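Ribosomal RNA small subunit methyltransferase E (Legionella pneumophila, PDB 5O95) probably methylates the N3 position of a specific uridine of 16S rRNA in the assembled small ribosomal subunit, using S-adenosyl-L-methionine as methyl donor. Local coordinates at residues Ile89-Arg94 with Arg117-Ile122; Lys129-Trp134 with Pro151-Pro156. One frame throughout, in Å; residues are numbered along the deposited sequence.

Following the chain from the N terminus, strand 82-88 of the methyltransferase domain runs into the loop 89-94, and after helix 94-104 and strand 109-114 the loop 117-122 returns to it. Contact 1 thus closes a loop of 22 intervening residues. Only then does contact 2 open, on helix 124-145, and it closes after 16 intervening residues on strand 152-158. The two are therefore in series, neither nested nor crossed. Contact 1 joins the loops that leave two adjacent parallel strands, whereas contact 2 packs a helix on the strand that follows it. Their centres are 15 Å apart, and their nearest atoms stay about 5 Å from each other.

Contact 1 (Ile89-Arg94 with Arg117-Ile122); sequences ISKGER and RCQVKI
Val-120 lays its two methyl groups over the backbone and side chains of the loop 89-94. Its CG1 sits 3.5 Å from CA of Lys-91 and also meets CB of that residue, while CG2, the second branch, packs 3.7 Å from CG1 of Ile-89. The Ile-89 chain reaches this methyl because its CG1 stands between the backbone N and the carbonyl carbon (chi1 60°), and CD1 lies against the same methyl. The same CG1 touches SG of Cys-118 at 4.0 Å.

No direct hydrogen bond spans the two segments; water 1 supplies the polar link. It donates to O of Ile-89 at 2.8 Å and accepts from N of Gln-119 at 2.9 Å, giving both backbone atoms a partner. Farther out, the extended chains of Lys-91 and Gln-119 cross at an angle, with CD of Lys-91 3.5 Å from NE2 of Gln-119, a van der Waals contact at the exposed margin.

Within 89-94, a type II' turn from Lys-91 to Arg-94 folds the chain back, and NH2 of Arg-94 donates to O of Lys-91 at 3.1 Å from above the carbonyl plane. The Ser-90 side chain is about 5 Å from that of Thr-227, which binds S-adenosyl-L-methionine in a structure of this protein, although none is bound to this chain here. The contact joins loops at the C-terminal ends of two neighbouring parallel strands of the SPOUT-type domain, near the cofactor site: 89-94 leads from strand 82-88 into helix 94-104, with Glu-93 as its N-cap, and 117-122 links strand 109-114, whose Pro-112 and Ile-114 also touch Ile-89, to helix 124-145.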
loop_
_atom_site.group_PDB
_atom_site.type_symbol
_atom_site.label_atom_id
_atom_site.label_comp_id
_atom_site.label_asym_id
_atom_site.label_seq_id
_atom_site.Cartn_x
_atom_site.Cartn_y
_atom_site.Cartn_z
ATOM N N ILE B 89 -10.300 8.788 -10.585
ATOM C CA ILE B 89 -9.647 9.970 -10.041
ATOM C C ILE B 89 -10.240 10.304 -8.676
ATOM O O ILE B 89 -11.369 9.925 -8.352
ATOM C CB ILE B 89 -9.679 11.158 -11.021
ATOM C CG1 ILE B 89 -11.120 11.548 -11.361
ATOM C CG2 ILE B 89 -8.897 10.806 -12.283
ATOM C CD1 ILE B 89 -11.224 12.836 -12.206
ATOM N N SER B 90 -9.448 10.976 -7.847
ATOM C CA SER B 90 -9.799 11.129 -6.448
ATOM C C SER B 90 -9.263 12.457 -5.942
ATOM O O SER B 90 -8.395 13.076 -6.556
ATOM C CB SER B 90 -9.261 9.969 -5.597
ATOM O OG SER B 90 -7.858 9.883 -5.743
ATOM N N LYS B 91 -9.808 12.888 -4.808
ATOM C CA LYS B 91 -9.356 14.117 -4.166
ATOM C C LYS B 91 -7.979 13.908 -3.523
ATOM O O LYS B 91 -7.482 12.782 -3.373
ATOM C CB LYS B 91 -10.376 14.575 -3.128
ATOM C CG LYS B 91 -10.452 13.644 -1.953
ATOM C CD LYS B 91 -11.628 13.990 -1.060
ATOM C CE LYS B 91 -11.616 13.118 0.188
ATOM N NZ LYS B 91 -12.662 13.542 1.166
ATOM N N GLY B 92 -7.357 15.017 -3.134
ATOM C CA GLY B 92 -6.060 14.958 -2.484
ATOM C C GLY B 92 -4.988 14.402 -3.413
ATOM O O GLY B 92 -5.023 14.584 -4.636
ATOM N N GLU B 93 -4.037 13.672 -2.823
ATOM C CA GLU B 93 -2.897 13.139 -3.562
ATOM C C GLU B 93 -2.900 11.610 -3.590
ATOM O O GLU B 93 -1.855 10.967 -3.725
ATOM C CB GLU B 93 -1.583 13.712 -3.037
ATOM C CG GLU B 93 -1.404 15.189 -3.364
ATOM C CD GLU B 93 0.030 15.657 -3.196
ATOM O OE1 GLU B 93 0.737 15.119 -2.317
ATOM O OE2 GLU B 93 0.453 16.556 -3.951
ATOM N N ARG B 94 -4.089 11.015 -3.513
ATOM C CA ARG B 94 -4.189 9.559 -3.548
ATOM C C ARG B 94 -3.686 8.997 -4.871
ATOM O O ARG B 94 -3.042 7.937 -4.901
ATOM C CB ARG B 94 -5.644 9.149 -3.285
ATOM C CG ARG B 94 -6.131 9.494 -1.891
ATOM C CD ARG B 94 -7.645 9.602 -1.844
ATOM N NE ARG B 94 -8.146 9.779 -0.478
ATOM C CZ ARG B 94 -8.151 10.939 0.172
ATOM N NH1 ARG B 94 -8.623 11.004 1.412
ATOM N NH2 ARG B 94 -7.680 12.033 -0.417
ATOM N N ARG B 117 -19.441 8.891 -9.858
ATOM C CA ARG B 117 -19.357 9.246 -8.449
ATOM C C ARG B 117 -17.986 9.761 -8.010
ATOM O O ARG B 117 -17.739 9.860 -6.805
ATOM C CB ARG B 117 -19.801 8.073 -7.583
ATOM C CG ARG B 117 -21.200 7.633 -7.933
ATOM C CD ARG B 117 -21.729 6.618 -6.955
ATOM N NE ARG B 117 -23.136 6.318 -7.196
ATOM C CZ ARG B 117 -23.747 5.254 -6.682
ATOM N NH1 ARG B 117 -23.056 4.406 -5.927
ATOM N NH2 ARG B 117 -25.036 5.033 -6.921
ATOM N N CYS B 118 -17.096 10.106 -8.940
ATOM C CA CYS B 118 -15.829 10.695 -8.525
ATOM C C CYS B 118 -16.065 12.031 -7.829
ATOM O O CYS B 118 -16.998 12.770 -8.153
ATOM C CB CYS B 118 -14.898 10.878 -9.725
ATOM S SG CYS B 118 -14.340 9.313 -10.413
ATOM N N GLN B 119 -15.220 12.329 -6.843
ATOM C CA GLN B 119 -15.410 13.524 -6.027
ATOM C C GLN B 119 -14.877 14.795 -6.679
ATOM O O GLN B 119 -15.106 15.885 -6.144
ATOM C CB GLN B 119 -14.732 13.346 -4.662
ATOM C CG GLN B 119 -15.465 12.426 -3.703
ATOM C CD GLN B 119 -14.695 12.201 -2.414
ATOM O OE1 GLN B 119 -13.823 11.333 -2.346
ATOM N NE2 GLN B 119 -15.012 12.986 -1.384
ATOM N N VAL B 120 -14.185 14.690 -7.813
ATOM C CA VAL B 120 -13.322 15.761 -8.285
ATOM C C VAL B 120 -13.555 16.030 -9.762
ATOM O O VAL B 120 -14.107 15.205 -10.494
ATOM C CB VAL B 120 -11.832 15.446 -8.043
ATOM C CG1 VAL B 120 -11.538 15.432 -6.555
ATOM C CG2 VAL B 120 -11.485 14.113 -8.667
ATOM N N LYS B 121 -13.110 17.212 -10.183
ATOM C CA LYS B 121 -13.086 17.635 -11.575
ATOM C C LYS B 121 -11.758 18.324 -11.837
ATOM O O LYS B 121 -11.294 19.121 -11.016
ATOM C CB LYS B 121 -14.215 18.629 -11.862
ATOM C CG LYS B 121 -15.613 18.047 -11.757
ATOM C CD LYS B 121 -15.913 17.119 -12.920
ATOM C CE LYS B 121 -15.656 17.815 -14.248
ATOM N NZ LYS B 121 -16.332 19.141 -14.324
ATOM N N ILE B 122 -11.154 18.013 -12.982
ATOM C CA ILE B 122 -9.869 18.573 -13.385
ATOM C C ILE B 122 -10.038 19.213 -14.756
ATOM O O ILE B 122 -10.537 18.570 -15.687
ATOM C CB ILE B 122 -8.774 17.489 -13.413
ATOM C CG1 ILE B 122 -8.666 16.794 -12.051
ATOM C CG2 ILE B 122 -7.440 18.086 -13.796
ATOM C CD1 ILE B 122 -7.574 15.743 -11.978
HETATM O O HOH W 1 -13.293 10.243 -6.377
#

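Contact 2 (Lys129-Trp134 with Pro151-Pro156)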
loop_
_atom_site.group_PDB
_atom_site.type_symbol
_atom_site.label_atom_id
_atom_site.label_comp_id
_atom_site.label_asym_id
_atom_site.label_seq_id
_atom_site.Cartn_x
_atom_site.Cartn_y
_atom_site.Cartn_z
ATOM N N LYS B 129 -0.918 19.023 -16.639
ATOM C CA LYS B 129 0.123 19.092 -15.621
ATOM C C LYS B 129 0.149 17.821 -14.783
ATOM O O LYS B 129 1.222 17.333 -14.432
ATOM C CB LYS B 129 -0.074 20.310 -14.724
ATOM C CG LYS B 129 0.138 21.644 -15.456
ATOM C CD LYS B 129 -0.058 22.827 -14.523
ATOM C CE LYS B 129 -0.140 24.125 -15.311
ATOM N NZ LYS B 129 0.979 24.224 -16.289
ATOM N N LYS B 130 -1.028 17.303 -14.415
ATOM C CA LYS B 130 -1.067 16.066 -13.632
ATOM C C LYS B 130 -0.458 14.902 -14.396
ATOM O O LYS B 130 0.283 14.098 -13.823
ATOM C CB LYS B 130 -2.506 15.752 -13.222
ATOM C CG LYS B 130 -3.008 16.590 -12.073
ATOM C CD LYS B 130 -2.263 16.199 -10.812
ATOM C CE LYS B 130 -2.975 16.728 -9.583
ATOM N NZ LYS B 130 -2.054 16.659 -8.415
ATOM N N MET B 131 -0.739 14.805 -15.698
ATOM C CA MET B 131 -0.180 13.709 -16.488
ATOM C C MET B 131 1.344 13.788 -16.557
ATOM O O MET B 131 2.031 12.753 -16.497
ATOM C CB MET B 131 -0.804 13.695 -17.883
ATOM C CG MET B 131 -2.311 13.367 -17.897
ATOM S SD MET B 131 -2.516 11.607 -17.535
ATOM C CE MET B 131 -1.770 10.841 -18.993
ATOM N N HIS B 132 1.890 15.005 -16.664
ATOM C CA HIS B 132 3.347 15.174 -16.638
ATOM C C HIS B 132 3.914 14.732 -15.296
ATOM O O HIS B 132 4.884 13.960 -15.232
ATOM C CB HIS B 132 3.700 16.643 -16.903
ATOM C CG HIS B 132 5.174 16.904 -16.961
ATOM N ND1 HIS B 132 5.919 16.697 -18.104
ATOM C CD2 HIS B 132 6.044 17.353 -16.023
ATOM C CE1 HIS B 132 7.185 16.993 -17.864
ATOM N NE2 HIS B 132 7.288 17.397 -16.610
ATOM N N GLN B 133 3.268 15.169 -14.203
ATOM C CA GLN B 133 3.746 14.844 -12.868
ATOM C C GLN B 133 3.615 13.358 -12.592
ATOM O O GLN B 133 4.509 12.759 -11.988
ATOM C CB GLN B 133 2.952 15.636 -11.830
ATOM C CG GLN B 133 3.184 17.122 -11.933
ATOM C CD GLN B 133 2.153 17.922 -11.162
ATOM O OE1 GLN B 133 1.411 17.377 -10.342
ATOM N NE2 GLN B 133 2.095 19.224 -11.429
ATOM N N TRP B 134 2.508 12.751 -13.033
ATOM C CA TRP B 134 2.295 11.325 -12.809
ATOM C C TRP B 134 3.285 10.487 -13.596
ATOM O O TRP B 134 3.774 9.465 -13.088
ATOM C CB TRP B 134 0.875 10.924 -13.193
ATOM C CG TRP B 134 -0.158 11.496 -12.295
ATOM C CD1 TRP B 134 0.024 11.965 -11.020
ATOM C CD2 TRP B 134 -1.538 11.684 -12.605
ATOM N NE1 TRP B 134 -1.173 12.424 -10.513
ATOM C CE2 TRP B 134 -2.145 12.262 -11.468
ATOM C CE3 TRP B 134 -2.325 11.409 -13.728
ATOM C CZ2 TRP B 134 -3.506 12.587 -11.427
ATOM C CZ3 TRP B 134 -3.687 11.739 -13.687
ATOM C CH2 TRP B 134 -4.256 12.308 -12.537
ATOM N N PRO B 151 5.808 1.651 -17.213
ATOM C CA PRO B 151 4.403 1.336 -17.493
ATOM C C PRO B 151 3.820 2.359 -18.448
ATOM O O PRO B 151 4.211 3.524 -18.448
ATOM C CB PRO B 151 3.712 1.457 -16.117
ATOM C CG PRO B 151 4.764 1.600 -15.098
ATOM C CD PRO B 151 6.115 1.797 -15.788
ATOM N N GLU B 152 2.866 1.912 -19.264
ATOM C CA GLU B 152 2.130 2.831 -20.120
ATOM C C GLU B 152 1.166 3.647 -19.267
ATOM O O GLU B 152 0.405 3.096 -18.470
ATOM C CB GLU B 152 1.360 2.044 -21.184
ATOM C CG GLU B 152 0.620 2.918 -22.192
ATOM C CD GLU B 152 -0.067 2.108 -23.280
ATOM O OE1 GLU B 152 0.018 0.863 -23.250
ATOM O OE2 GLU B 152 -0.695 2.719 -24.167
ATOM N N LEU B 153 1.209 4.972 -19.418
ATOM C CA LEU B 153 0.274 5.863 -18.744
ATOM C C LEU B 153 -0.643 6.377 -19.840
ATOM O O LEU B 153 -0.196 7.069 -20.761
ATOM C CB LEU B 153 0.997 6.999 -18.025
ATOM C CG LEU B 153 0.105 8.107 -17.440
ATOM C CD1 LEU B 153 -0.869 7.542 -16.429
ATOM C CD2 LEU B 153 0.968 9.181 -16.779
ATOM N N ARG B 154 -1.903 5.977 -19.781
ATOM C CA ARG B 154 -2.869 6.326 -20.806
ATOM C C ARG B 154 -3.570 7.629 -20.454
ATOM O O ARG B 154 -3.640 8.030 -19.295
ATOM C CB ARG B 154 -3.907 5.214 -20.944
ATOM C CG ARG B 154 -3.362 3.918 -21.491
ATOM C CD ARG B 154 -3.482 3.865 -22.995
ATOM N NE ARG B 154 -3.389 2.496 -23.487
ATOM C CZ ARG B 154 -4.436 1.701 -23.685
ATOM N NH1 ARG B 154 -5.664 2.138 -23.435
ATOM N NH2 ARG B 154 -4.256 0.466 -24.132
ATOM N N GLN B 155 -4.086 8.291 -21.484
ATOM C CA GLN B 155 -4.870 9.502 -21.276
ATOM C C GLN B 155 -6.141 9.171 -20.488
ATOM O O GLN B 155 -6.717 8.089 -20.664
ATOM C CB GLN B 155 -5.230 10.113 -22.624
ATOM C CG GLN B 155 -4.046 10.733 -23.332
ATOM C CD GLN B 155 -3.428 11.861 -22.533
ATOM O OE1 GLN B 155 -4.132 12.733 -22.012
ATOM N NE2 GLN B 155 -2.106 11.845 -22.421
ATOM N N PRO B 156 -6.597 10.064 -19.608
ATOM C CA PRO B 156 -7.833 9.793 -18.862
ATOM C C PRO B 156 -9.014 9.588 -19.800
ATOM O O PRO B 156 -9.117 10.222 -20.852
ATOM C CB PRO B 156 -8.014 11.050 -18.005
ATOM C CG PRO B 156 -6.632 11.603 -17.855
ATOM C CD PRO B 156 -5.971 11.328 -19.184
#
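Met-131 points its CB from helix 124-145 toward the segment 151-156, and CG carries the chain on. A bend at chi2 (-73°) places the next atom, SD, against Pro-156, where it touches CD at 3.8 Å, with CG of the same ring a little farther off. A second bend, at chi3 (-66°), then turns the terminal methyl against residues 153-155. There CE lies 3.4 Å from O of Arg-154, 3.6 Å from NE2 of Gln-155 and 3.7 Å from CG of Leu-153, so one methyl meets three consecutive residues. The Arg-154 carbonyl is buried here without a hydrogen-bond partner; the methyl covers it but cannot replace a donor.

Leu-153 answers from the strand. It swings CG away from its own N (chi1 172°), which brings CD2 to the helix, 3.7 Å from O of Met-131 and 4.0 Å from CB of Trp-134. Trp-134 meets the strand through that CB, while NE1 of its indole is hydrogen-bonded to OE2 of Glu-96, which also forms a salt bridge with NZ of Lys-130. On the strand, Arg-154 and Glu-152 form a salt bridge of their own, NE to OE2 at 2.8 Å.

The contact lies within the beta-alpha-beta unit of strand 109-114, helix 124-145 and strand 152-158, packing the crossover helix on its following strand, at the edge of the parallel sheet within this chain. Helix 94-104 adjoins it through Met-99, which touches both Trp-134 and Leu-153.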